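Local coordinates for glutathione S-transferase (Sphingobium chungbukense, PDB 6M1T), which binds glutathione and, as a beta-class glutathione S-transferase, probably transfers it to electrophilic compounds in detoxification, at residues 3-8 with 13-18; 41-46 with 50-55; 69-74 with 96-101; 144-147 with 153-156. All blocks are in the same frame, centred on the assembly; numbering follows the deposited sequence.

How the contacts relate
Along the chain the four contacts follow one another in series: each closes a short or moderate loop before the next begins, and none nests within or crosses another. Contact 1 folds helix 12-21 back on the first strand. Contact 2 closes the turn leading into strand 54-56, beside strand 2-5 in the same sheet, and F43 of contact 2 packs on F4. Contact 3 spans the longest interval and joins helix 66-75 of the thioredoxin-like half to helix 89-108. Contact 4 folds a loop onto the start of helix 153-162, which touches both contact 1 and contact 3. Contacts 2 and 4 lie on opposite sides of the chain's centre and do not touch.

Contact 1: residues 3-8 with 13-18; sequences LFISPG and APHIAL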
loop_
_atom_site.group_PDB
_atom_site.type_symbol
_atom_site.label_atom_id
_atom_site.label_comp_id
_atom_site.label_asym_id
_atom_site.label_seq_id
_atom_site.Cartn_x
_atom_site.Cartn_y
_atom_site.Cartn_z
ATOM N N LEU A 3 16.034 9.122 -9.783
ATOM C CA LEU A 3 15.538 7.951 -9.050
ATOM C C LEU A 3 16.651 7.366 -8.166
ATOM O O LEU A 3 17.719 7.066 -8.689
ATOM C CB LEU A 3 15.065 6.902 -10.060
ATOM C CG LEU A 3 14.469 5.678 -9.397
ATOM C CD1 LEU A 3 13.122 5.994 -8.719
ATOM C CD2 LEU A 3 14.331 4.555 -10.425
ATOM N N PHE A 4 16.361 7.192 -6.870
ATOM C CA PHE A 4 17.272 6.608 -5.871
ATOM C C PHE A 4 16.971 5.134 -5.769
ATOM O O PHE A 4 15.802 4.797 -5.530
ATOM C CB PHE A 4 17.162 7.322 -4.519
ATOM C CG PHE A 4 17.634 8.745 -4.613
ATOM C CD1 PHE A 4 16.807 9.737 -5.112
ATOM C CD2 PHE A 4 18.937 9.071 -4.278
ATOM C CE1 PHE A 4 17.262 11.042 -5.223
ATOM C CE2 PHE A 4 19.384 10.375 -4.382
ATOM C CZ PHE A 4 18.549 11.360 -4.860
ATOM N N ILE A 5 17.994 4.330 -6.029
ATOM C CA ILE A 5 17.888 2.865 -6.145
ATOM C C ILE A 5 18.876 2.152 -5.228
ATOM O O ILE A 5 19.902 2.713 -4.841
ATOM C CB ILE A 5 18.086 2.411 -7.606
ATOM C CG1 ILE A 5 19.504 2.615 -8.134
ATOM C CG2 ILE A 5 17.058 3.082 -8.490
ATOM C CD1 ILE A 5 19.799 1.734 -9.357
ATOM N N SER A 6 18.584 0.868 -5.048
ATOM C CA SER A 6 19.553 -0.168 -4.628
ATOM C C SER A 6 19.353 -1.366 -5.564
ATOM O O SER A 6 18.236 -1.829 -5.748
ATOM C CB SER A 6 19.330 -0.495 -3.169
ATOM O OG SER A 6 20.284 -1.463 -2.769
ATOM N N PRO A 7 20.402 -1.872 -6.247
ATOM C CA PRO A 7 20.195 -2.879 -7.299
ATOM C C PRO A 7 19.380 -4.069 -6.818
ATOM O O PRO A 7 19.700 -4.663 -5.783
ATOM C CB PRO A 7 21.604 -3.318 -7.697
ATOM C CG PRO A 7 22.435 -2.120 -7.338
ATOM C CD PRO A 7 21.823 -1.553 -6.062
ATOM N N GLY A 8 18.355 -4.410 -7.580
ATOM C CA GLY A 8 17.547 -5.610 -7.325
ATOM C C GLY A 8 16.450 -5.361 -6.300
ATOM O O GLY A 8 15.575 -6.272 -6.141
ATOM N N ALA A 13 11.444 -1.352 -9.905
ATOM C CA ALA A 13 10.136 -1.186 -10.561
ATOM C C ALA A 13 10.039 0.186 -11.234
ATOM O O ALA A 13 9.851 0.259 -12.469
ATOM C CB ALA A 13 8.992 -1.451 -9.613
ATOM N N PRO A 14 10.229 1.304 -10.499
ATOM C CA PRO A 14 10.240 2.608 -11.141
ATOM C C PRO A 14 11.409 2.765 -12.131
ATOM O O PRO A 14 11.243 3.516 -13.116
ATOM C CB PRO A 14 10.239 3.629 -9.984
ATOM C CG PRO A 14 10.670 2.828 -8.806
ATOM C CD PRO A 14 10.221 1.393 -9.036
ATOM N N HIS A 15 12.539 2.097 -11.895
ATOM C CA HIS A 15 13.662 2.074 -12.885
ATOM C C HIS A 15 13.126 1.571 -14.237
ATOM O O HIS A 15 13.329 2.256 -15.278
ATOM C CB HIS A 15 14.822 1.210 -12.359
ATOM C CG HIS A 15 16.104 1.364 -13.109
ATOM N ND1 HIS A 15 17.276 0.739 -12.704
ATOM C CD2 HIS A 15 16.423 2.113 -14.178
ATOM C CE1 HIS A 15 18.247 1.031 -13.569
ATOM N NE2 HIS A 15 17.759 1.916 -14.455
ATOM N N ILE A 16 12.501 0.409 -14.250
ATOM C CA ILE A 16 11.900 -0.166 -15.496
ATOM C C ILE A 16 10.860 0.817 -16.083
ATOM O O ILE A 16 10.867 1.050 -17.290
ATOM C CB ILE A 16 11.320 -1.555 -15.221
ATOM C CG1 ILE A 16 12.442 -2.549 -14.948
ATOM C CG2 ILE A 16 10.410 -1.994 -16.370
ATOM C CD1 ILE A 16 12.031 -3.836 -14.288
ATOM N N ALA A 17 9.982 1.379 -15.259
ATOM C CA ALA A 17 8.880 2.274 -15.686
ATOM C C ALA A 17 9.423 3.513 -16.410
ATOM O O ALA A 17 8.833 3.937 -17.417
ATOM C CB ALA A 17 8.003 2.643 -14.486
ATOM N N LEU A 18 10.452 4.157 -15.874
ATOM C CA LEU A 18 11.076 5.327 -16.525
ATOM C C LEU A 18 11.652 4.920 -17.890
ATOM O O LEU A 18 11.582 5.773 -18.813
ATOM C CB LEU A 18 12.155 5.909 -15.604
ATOM C CG LEU A 18 11.593 6.629 -14.384
ATOM C CD1 LEU A 18 12.660 6.796 -13.327
ATOM C CD2 LEU A 18 11.005 7.966 -14.769
#
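P14, in the first turn of helix 12-21, turns its pyrrolidine ring to L3 of the first strand: CB of P14 lies 3.9 Å from CD1 of L3, and CG sits about equally near. The two side chains cross at roughly a right angle, the leucine branch ending against the ring rather than running alongside it. The next residue, H15, gives its backbone more than its ring. CD2 of L3 reaches in to 3.4 Å from the backbone N of H15 and also touches CA and CB. In L3, chi1 -177° carries CG, anti to the backbone N, toward the helix, and chi2 69° then splits the methyls between the proline and the backbone of H15. The imidazole of H15 passes CD1 of I5 obliquely, with ND1 and CD1 4.3 Å apart; its polar ends are engaged elsewhere, ND1 with E198 and NE2 with R19. One turn on, L18 closes the row: its CD1 packs 4.0 Å from CD2 of L3 and almost as near L3 CB. The backbone bond from L18 N to P14 O, 2.9 Å, belongs to the same turn. Strand 3-5 and helix 13-18 run at 140° to each other, their axes 9.3 Å apart, within the beta-alpha-beta unit completed by strand 26-31. Helix 66-75 packs on P14 and A17, while helices 153-162 and 189-198 cover I16.

Contact 2: residues 41-46 with 50-55; sequences DDFLTV and GKVPAL. With GSH (glutathione), chain C.
F43 points its ring at the backbone of 50-52 from a short 3-10 turn. CB and CG carry the ring out of that turn, CG lying anti to the backbone N (chi1 -176°). CD2 then comes to 3.8 Å from the carbonyl O of G50. CE2 goes deeper, 3.3 Å from O of K51, and this oxygen and G50 C sit at the ring edge, near its plane. CZ, at the tip, meets V52 CG1 at 4.0 Å and A54 CB at a similar distance, both obliquely. F4 of the adjacent strand packs on CE1. Beside the ring, CD2 of L44 presses on G50 CA at 3.5 Å; L44 N donates to D42 OD1, from above the carboxylate plane, an Asx turn that steadies the 3-10 segment. The carbonyl of K51 also accepts from N47; G50 O is buried here without a partner in the model. On the ligand side of 50-55, V52 and glutathione exchange two backbone bonds: V52 N to O2 of glutathione (2.9 Å, 163°) and glutathione N2 to V52 O (2.8 Å, 171°). K51 NZ reaches the carboxylate atom O31 of glutathione at 2.9 Å, and glutathione is also bonded by E65, by N66 N and by E104 of the second subunit. The cis peptide bond before P53 marks the cis-proline loop of the thioredoxin fold, which typifies the glutathione site of this family.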
loop_
_atom_site.group_PDB
_atom_site.type_symbol
_atom_site.label_atom_id
_atom_site.label_comp_id
_atom_site.label_asym_id
_atom_site.label_seq_id
_atom_site.Cartn_x
_atom_site.Cartn_y
_atom_site.Cartn_z
ATOM N N ASP A 41 26.220 12.228 -0.410
ATOM C CA ASP A 41 25.084 12.942 0.226
ATOM C C ASP A 41 24.458 12.008 1.273
ATOM O O ASP A 41 24.455 10.790 1.045
ATOM C CB ASP A 41 24.048 13.370 -0.817
ATOM C CG ASP A 41 24.609 14.287 -1.888
ATOM O OD1 ASP A 41 25.208 13.778 -2.847
ATOM O OD2 ASP A 41 24.460 15.503 -1.735
ATOM N N ASP A 42 23.958 12.553 2.385
ATOM C CA ASP A 42 23.162 11.787 3.382
ATOM C C ASP A 42 21.788 11.530 2.752
ATOM O O ASP A 42 21.060 12.507 2.474
ATOM C CB ASP A 42 23.054 12.540 4.713
ATOM C CG ASP A 42 22.203 11.869 5.786
ATOM O OD1 ASP A 42 21.754 10.714 5.585
ATOM O OD2 ASP A 42 21.985 12.521 6.838
ATOM N N PHE A 43 21.453 10.278 2.494
ATOM C CA PHE A 43 20.180 9.920 1.811
ATOM C C PHE A 43 18.979 10.326 2.674
ATOM O O PHE A 43 17.904 10.520 2.098
ATOM C CB PHE A 43 20.080 8.416 1.569
ATOM C CG PHE A 43 18.847 8.012 0.803
ATOM C CD1 PHE A 43 18.498 8.672 -0.365
ATOM C CD2 PHE A 43 18.046 6.962 1.247
ATOM C CE1 PHE A 43 17.396 8.257 -1.103
ATOM C CE2 PHE A 43 16.904 6.595 0.549
ATOM C CZ PHE A 43 16.599 7.238 -0.637
ATOM N N LEU A 44 19.130 10.418 4.008
ATOM C CA LEU A 44 18.000 10.776 4.926
ATOM C C LEU A 44 17.522 12.198 4.648
ATOM O O LEU A 44 16.388 12.490 5.024
ATOM C CB LEU A 44 18.391 10.637 6.404
ATOM C CG LEU A 44 18.833 9.249 6.865
ATOM C CD1 LEU A 44 19.083 9.215 8.363
ATOM C CD2 LEU A 44 17.820 8.176 6.468
ATOM N N THR A 45 18.347 13.032 4.006
ATOM C CA THR A 45 17.960 14.367 3.484
ATOM C C THR A 45 16.918 14.251 2.374
ATOM O O THR A 45 16.157 15.194 2.221
ATOM C CB THR A 45 19.160 15.127 2.900
ATOM O OG1 THR A 45 20.075 15.185 3.991
ATOM C CG2 THR A 45 18.783 16.492 2.373
ATOM N N VAL A 46 16.911 13.143 1.618
ATOM C CA VAL A 46 16.034 12.935 0.437
ATOM C C VAL A 46 14.805 12.167 0.902
ATOM O O VAL A 46 13.684 12.608 0.603
ATOM C CB VAL A 46 16.821 12.205 -0.670
ATOM C CG1 VAL A 46 15.962 11.902 -1.894
ATOM C CG2 VAL A 46 18.068 12.989 -1.069
ATOM N N GLY A 50 14.858 6.559 4.961
ATOM C CA GLY A 50 16.066 5.860 4.489
ATOM C C GLY A 50 15.748 4.785 3.446
ATOM O O GLY A 50 16.637 3.996 3.123
ATOM N N LYS A 51 14.538 4.717 2.922
ATOM C CA LYS A 51 14.167 3.583 2.025
ATOM C C LYS A 51 14.187 4.010 0.548
ATOM O O LYS A 51 13.924 5.193 0.208
ATOM C CB LYS A 51 12.795 3.041 2.397
ATOM C CG LYS A 51 12.693 2.439 3.790
ATOM C CD LYS A 51 11.275 2.149 4.167
ATOM C CE LYS A 51 11.171 1.370 5.451
ATOM N NZ LYS A 51 11.245 -0.062 5.139
ATOM N N VAL A 52 14.430 3.021 -0.321
ATOM C CA VAL A 52 14.313 3.197 -1.796
ATOM C C VAL A 52 13.028 2.495 -2.204
ATOM O O VAL A 52 12.627 1.549 -1.546
ATOM C CB VAL A 52 15.551 2.695 -2.557
ATOM C CG1 VAL A 52 16.731 3.619 -2.310
ATOM C CG2 VAL A 52 15.907 1.225 -2.290
ATOM N N PRO A 53 12.335 2.934 -3.274
ATOM C CA PRO A 53 12.768 4.080 -4.089
ATOM C C PRO A 53 12.416 5.450 -3.499
ATOM O O PRO A 53 11.466 5.538 -2.734
ATOM C CB PRO A 53 11.957 3.940 -5.391
ATOM C CG PRO A 53 10.690 3.218 -4.930
ATOM C CD PRO A 53 11.109 2.296 -3.801
ATOM N N ALA A 54 13.085 6.476 -3.993
ATOM C CA ALA A 54 12.651 7.882 -3.864
ATOM C C ALA A 54 12.865 8.528 -5.230
ATOM O O ALA A 54 13.839 8.155 -5.926
ATOM C CB ALA A 54 13.419 8.587 -2.795
ATOM N N LEU A 55 11.932 9.369 -5.641
ATOM C CA LEU A 55 11.980 10.059 -6.940
ATOM C C LEU A 55 12.007 11.565 -6.728
ATOM O O LEU A 55 11.012 12.068 -6.191
ATOM C CB LEU A 55 10.766 9.674 -7.765
ATOM C CG LEU A 55 10.763 10.332 -9.143
ATOM C CD1 LEU A 55 11.871 9.744 -10.017
ATOM C CD2 LEU A 55 9.431 10.107 -9.821
HETATM N N1 GSH C . 6.449 1.039 1.323
HETATM C CA1 GSH C . 7.681 1.388 0.592
HETATM C C1 GSH C . 7.383 1.509 -0.909
HETATM O O11 GSH C . 6.403 0.875 -1.322
HETATM O O12 GSH C . 8.168 2.245 -1.599
HETATM C CB1 GSH C . 8.714 0.291 0.869
HETATM C CG1 GSH C . 10.123 0.644 0.475
HETATM C CD1 GSH C . 11.085 -0.424 0.991
HETATM O OE1 GSH C . 10.809 -1.181 1.930
HETATM N N2 GSH C . 12.273 -0.450 0.401
HETATM C CA2 GSH C . 13.378 -1.315 0.762
HETATM C C2 GSH C . 14.442 -0.571 1.550
HETATM O O2 GSH C . 14.854 0.519 1.150
HETATM C CB2 GSH C . 13.997 -1.978 -0.466
HETATM S SG2 GSH C . 12.945 -3.262 -1.214
HETATM N N3 GSH C . 14.813 -1.120 2.693
HETATM C CA3 GSH C . 15.839 -0.551 3.532
HETATM C C3 GSH C . 15.372 -0.332 4.973
HETATM O O31 GSH C . 14.153 -0.453 5.213
HETATM O O32 GSH C . 16.242 -0.018 5.813
#

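Contact 3: residues 69-74 with 96-101; sequences ILLYIA and SRLSFL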
loop_
_atom_site.group_PDB
_atom_site.type_symbol
_atom_site.label_atom_id
_atom_site.label_comp_id
_atom_site.label_asym_id
_atom_site.label_seq_id
_atom_site.Cartn_x
_atom_site.Cartn_y
_atom_site.Cartn_z
ATOM N N ILE A 69 4.936 6.698 -6.871
ATOM C CA ILE A 69 6.036 6.935 -7.839
ATOM C C ILE A 69 5.638 6.342 -9.174
ATOM O O ILE A 69 5.790 7.026 -10.164
ATOM C CB ILE A 69 7.371 6.373 -7.305
ATOM C CG1 ILE A 69 7.814 7.215 -6.109
ATOM C CG2 ILE A 69 8.425 6.339 -8.406
ATOM C CD1 ILE A 69 8.959 6.660 -5.302
ATOM N N LEU A 70 5.164 5.112 -9.157
ATOM C CA LEU A 70 4.835 4.351 -10.374
ATOM C C LEU A 70 3.688 5.050 -11.106
ATOM O O LEU A 70 3.787 5.238 -12.343
ATOM C CB LEU A 70 4.505 2.916 -9.983
ATOM C CG LEU A 70 5.729 2.037 -9.632
ATOM C CD1 LEU A 70 5.252 0.725 -9.050
ATOM C CD2 LEU A 70 6.615 1.819 -10.853
ATOM N N LEU A 71 2.651 5.456 -10.387
ATOM C CA LEU A 71 1.534 6.219 -11.029
ATOM C C LEU A 71 2.042 7.532 -11.627
ATOM O O LEU A 71 1.646 7.843 -12.763
ATOM C CB LEU A 71 0.423 6.517 -10.022
ATOM C CG LEU A 71 -0.917 5.796 -10.164
ATOM C CD1 LEU A 71 -1.173 5.147 -11.518
ATOM C CD2 LEU A 71 -1.057 4.773 -9.049
ATOM N N TYR A 72 2.843 8.304 -10.879
ATOM C CA TYR A 72 3.458 9.557 -11.345
ATOM C C TYR A 72 4.133 9.291 -12.695
ATOM O O TYR A 72 3.958 10.073 -13.693
ATOM C CB TYR A 72 4.448 10.134 -10.324
ATOM C CG TYR A 72 5.070 11.400 -10.827
ATOM C CD1 TYR A 72 4.415 12.621 -10.705
ATOM C CD2 TYR A 72 6.260 11.370 -11.535
ATOM C CE1 TYR A 72 4.958 13.780 -11.237
ATOM C CE2 TYR A 72 6.808 12.511 -12.077
ATOM C CZ TYR A 72 6.170 13.721 -11.902
ATOM O OH TYR A 72 6.726 14.832 -12.442
ATOM N N ILE A 73 5.030 8.299 -12.710
ATOM C CA ILE A 73 5.856 7.998 -13.913
ATOM C C ILE A 73 4.919 7.647 -15.087
ATOM O O ILE A 73 5.141 8.204 -16.166
ATOM C CB ILE A 73 6.852 6.854 -13.647
ATOM C CG1 ILE A 73 7.947 7.332 -12.683
ATOM C CG2 ILE A 73 7.404 6.298 -14.956
ATOM C CD1 ILE A 73 8.645 6.212 -11.952
ATOM N N ALA A 74 3.943 6.759 -14.880
ATOM C CA ALA A 74 2.964 6.340 -15.933
ATOM C C ALA A 74 2.245 7.562 -16.501
ATOM O O ALA A 74 2.181 7.708 -17.761
ATOM C CB ALA A 74 1.969 5.341 -15.400
ATOM N N SER A 96 -5.494 -0.585 -6.530
ATOM C CA SER A 96 -5.788 -1.789 -5.710
ATOM C C SER A 96 -4.630 -2.768 -5.842
ATOM O O SER A 96 -4.046 -3.218 -4.804
ATOM C CB SER A 96 -7.111 -2.435 -6.115
ATOM O OG SER A 96 -7.393 -3.572 -5.325
ATOM N N ARG A 97 -4.252 -3.081 -7.081
ATOM C CA ARG A 97 -3.158 -4.046 -7.291
ATOM C C ARG A 97 -1.857 -3.453 -6.707
ATOM O O ARG A 97 -1.087 -4.231 -6.130
ATOM C CB ARG A 97 -3.066 -4.482 -8.762
ATOM C CG ARG A 97 -4.135 -5.479 -9.231
ATOM C CD ARG A 97 -4.430 -6.682 -8.333
ATOM N NE ARG A 97 -5.327 -6.303 -7.236
ATOM C CZ ARG A 97 -5.505 -6.951 -6.070
ATOM N NH1 ARG A 97 -6.332 -6.430 -5.193
ATOM N NH2 ARG A 97 -4.906 -8.095 -5.778
ATOM N N LEU A 98 -1.581 -2.161 -6.898
ATOM C CA LEU A 98 -0.307 -1.584 -6.368
ATOM C C LEU A 98 -0.321 -1.647 -4.834
ATOM O O LEU A 98 0.771 -1.935 -4.253
ATOM C CB LEU A 98 -0.102 -0.163 -6.889
ATOM C CG LEU A 98 0.012 -0.026 -8.424
ATOM C CD1 LEU A 98 0.117 1.432 -8.787
ATOM C CD2 LEU A 98 1.204 -0.839 -8.962
ATOM N N SER A 99 -1.472 -1.388 -4.194
ATOM C CA SER A 99 -1.607 -1.408 -2.703
ATOM C C SER A 99 -1.425 -2.851 -2.223
ATOM O O SER A 99 -0.713 -3.069 -1.222
ATOM C CB SER A 99 -2.904 -0.728 -2.155
ATOM O OG SER A 99 -2.865 -1.312 -0.844
ATOM N N PHE A 100 -1.965 -3.847 -2.936
ATOM C CA PHE A 100 -1.787 -5.254 -2.548
ATOM C C PHE A 100 -0.298 -5.646 -2.635
ATOM O O PHE A 100 0.241 -6.339 -1.723
ATOM C CB PHE A 100 -2.611 -6.188 -3.435
ATOM C CG PHE A 100 -2.272 -7.615 -3.199
ATOM C CD1 PHE A 100 -2.864 -8.335 -2.176
ATOM C CD2 PHE A 100 -1.382 -8.257 -4.042
ATOM C CE1 PHE A 100 -2.556 -9.677 -1.976
ATOM C CE2 PHE A 100 -1.057 -9.586 -3.830
ATOM C CZ PHE A 100 -1.655 -10.306 -2.813
ATOM N N LEU A 101 0.380 -5.247 -3.714
ATOM C CA LEU A 101 1.801 -5.620 -3.892
ATOM C C LEU A 101 2.670 -4.986 -2.773
ATOM O O LEU A 101 3.494 -5.695 -2.236
ATOM C CB LEU A 101 2.240 -5.165 -5.280
ATOM C CG LEU A 101 1.606 -5.966 -6.426
ATOM C CD1 LEU A 101 2.013 -5.378 -7.770
ATOM C CD2 LEU A 101 2.002 -7.400 -6.331
#
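Helical segments 69-74 and 96-101 come nearest through L70 and L98, whose CA atoms are 8.8 Å apart, and no hydrogen bond crosses between them. That spacing leaves the joining to leucine side chains. L98 is central: its CG is anti to the carbonyl carbon (chi1 -61°), which extends the two methyls toward the opposing helix. CD1 takes L71, meeting CD2 of that residue at 3.6 Å, with the two side chains crossing at a slant. CD2 takes L70, more loosely, 4.3 Å from its CD1. L71 starts out pointing past the other helix and is brought round by torsions that leave the usual staggered positions (chi1 -110°, chi2 -17°), so the conformation is strained or not firmly defined. All three leucines are buried. On another side of segment 96-101, R97 folds back along its own helix: NH1 donates to S96 OG at 3.1 Å, the oxygen lying near the guanidinium plane, while CB of F100 sits over one face toward its rim. S96 OG also bonds T64 O of the second subunit, so this side lies at the dimer interface. L94 and I95 of helix 89-108 add to the packing on L71. Helix 153-162 flanks the junction, with V153 against L70 and Y157 against L98, and helix 12-21 packs alongside helix 66-75, P14 against I69 and I73, while I69 also reaches L55 of the sheet.

Contact 4: residues 144-147 with 153-156; sequences EHYA and VADI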
loop_
_atom_site.group_PDB
_atom_site.type_symbol
_atom_site.label_atom_id
_atom_site.label_comp_id
_atom_site.label_asym_id
_atom_site.label_seq_id
_atom_site.Cartn_x
_atom_site.Cartn_y
_atom_site.Cartn_z
ATOM N N GLU A 144 -3.353 -12.276 -19.346
ATOM C CA GLU A 144 -1.933 -12.025 -19.718
ATOM C C GLU A 144 -1.340 -11.013 -18.722
ATOM O O GLU A 144 -0.211 -11.239 -18.262
ATOM C CB GLU A 144 -1.809 -11.547 -21.169
ATOM C CG GLU A 144 -0.557 -12.086 -21.852
ATOM C CD GLU A 144 -0.307 -11.593 -23.266
ATOM O OE1 GLU A 144 0.101 -12.421 -24.116
ATOM O OE2 GLU A 144 -0.506 -10.380 -23.513
ATOM N N HIS A 145 -2.107 -9.965 -18.407
ATOM C CA HIS A 145 -1.699 -8.786 -17.601
ATOM C C HIS A 145 -2.352 -8.832 -16.211
ATOM O O HIS A 145 -3.531 -9.252 -16.085
ATOM C CB HIS A 145 -2.078 -7.505 -18.349
ATOM C CG HIS A 145 -1.725 -7.526 -19.797
ATOM N ND1 HIS A 145 -0.439 -7.294 -20.252
ATOM C CD2 HIS A 145 -2.483 -7.736 -20.896
ATOM C CE1 HIS A 145 -0.423 -7.357 -21.568
ATOM N NE2 HIS A 145 -1.662 -7.628 -21.985
ATOM N N TYR A 146 -1.632 -8.344 -15.202
ATOM C CA TYR A 146 -2.052 -8.393 -13.783
ATOM C C TYR A 146 -3.221 -7.420 -13.538
ATOM O O TYR A 146 -4.079 -7.763 -12.728
ATOM C CB TYR A 146 -0.821 -8.139 -12.901
ATOM C CG TYR A 146 -1.067 -8.302 -11.427
ATOM C CD1 TYR A 146 -1.668 -9.448 -10.916
ATOM C CD2 TYR A 146 -0.652 -7.326 -10.544
ATOM C CE1 TYR A 146 -1.944 -9.575 -9.562
ATOM C CE2 TYR A 146 -0.873 -7.460 -9.185
ATOM C CZ TYR A 146 -1.521 -8.578 -8.690
ATOM O OH TYR A 146 -1.711 -8.678 -7.343
ATOM N N ALA A 147 -3.255 -6.251 -14.194
ATOM C CA ALA A 147 -4.314 -5.212 -14.054
ATOM C C ALA A 147 -4.848 -4.760 -15.430
ATOM O O ALA A 147 -4.056 -4.233 -16.275
ATOM C CB ALA A 147 -3.784 -4.027 -13.267
ATOM N N VAL A 153 2.241 -0.526 -14.884
ATOM C CA VAL A 153 3.183 -0.437 -13.729
ATOM C C VAL A 153 2.893 -1.561 -12.725
ATOM O O VAL A 153 3.816 -1.955 -12.005
ATOM C CB VAL A 153 3.159 0.950 -13.083
ATOM C CG1 VAL A 153 3.866 1.933 -13.995
ATOM C CG2 VAL A 153 1.742 1.426 -12.736
ATOM N N ALA A 154 1.686 -2.127 -12.698
ATOM C CA ALA A 154 1.372 -3.225 -11.758
ATOM C C ALA A 154 2.117 -4.469 -12.212
ATOM O O ALA A 154 2.606 -5.199 -11.347
ATOM C CB ALA A 154 -0.121 -3.456 -11.652
ATOM N N ASP A 155 2.200 -4.732 -13.522
ATOM C CA ASP A 155 3.004 -5.880 -14.034
ATOM C C ASP A 155 4.488 -5.609 -13.695
ATOM O O ASP A 155 5.222 -6.518 -13.338
ATOM C CB ASP A 155 2.862 -6.052 -15.556
ATOM C CG ASP A 155 1.437 -6.349 -16.024
ATOM O OD1 ASP A 155 0.913 -7.382 -15.639
ATOM O OD2 ASP A 155 0.860 -5.517 -16.708
ATOM N N ILE A 156 4.949 -4.388 -13.901
ATOM C CA ILE A 156 6.377 -4.066 -13.624
ATOM C C ILE A 156 6.670 -4.373 -12.146
ATOM O O ILE A 156 7.651 -5.003 -11.826
ATOM C CB ILE A 156 6.703 -2.615 -13.979
ATOM C CG1 ILE A 156 6.581 -2.333 -15.491
ATOM C CG2 ILE A 156 8.118 -2.346 -13.448
ATOM C CD1 ILE A 156 6.726 -0.847 -15.838
HETATM O O HOH W 1 -1.616 -4.754 -15.871
#
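Y146 and D155 make the firm part of this contact: the backbone N of Y146 donates to OD1 of D155 at 2.8 Å, nearly straight at 171°, along the syn lone pair on the side of the other oxygen. The carboxylate is placed for this by its first torsion (chi1 -62°), which sets CG beside the backbone N of D155, facing back toward the helix start. OD1 also lies 3.3 Å from Y146 CB, so the oxygen fits closely over the loop. Next to it the packing is apolar. A154 CB fills the angle between CD2 of Y146 and CB of A147, 4.1 Å from the former and 4.0 Å from the latter, while the tyrosine ring continues to helix 89-108, against R97 and F100. The other side is looser. H145 is partly exposed, and its ring leads away from the helix; OD2 of D155 lies at the ring edge, but ND1 stays 4.2 Å off, with the ring and carboxylate planes 62° apart. The carboxylate itself is well bonded: a water joins A147 N, from which it accepts at 2.8 Å, to D155 OD2 at 2.7 Å, and Y181 adds a second bond to OD1. S152 N donates to D155 OD2 while S152 OG accepts from A154 N, a reciprocal pairing close to the N-capping box (Ser-x-x-Asp) known at this helix in glutathione S-transferases. Such bonds and the helix start would probably keep the buried carboxylate ionised.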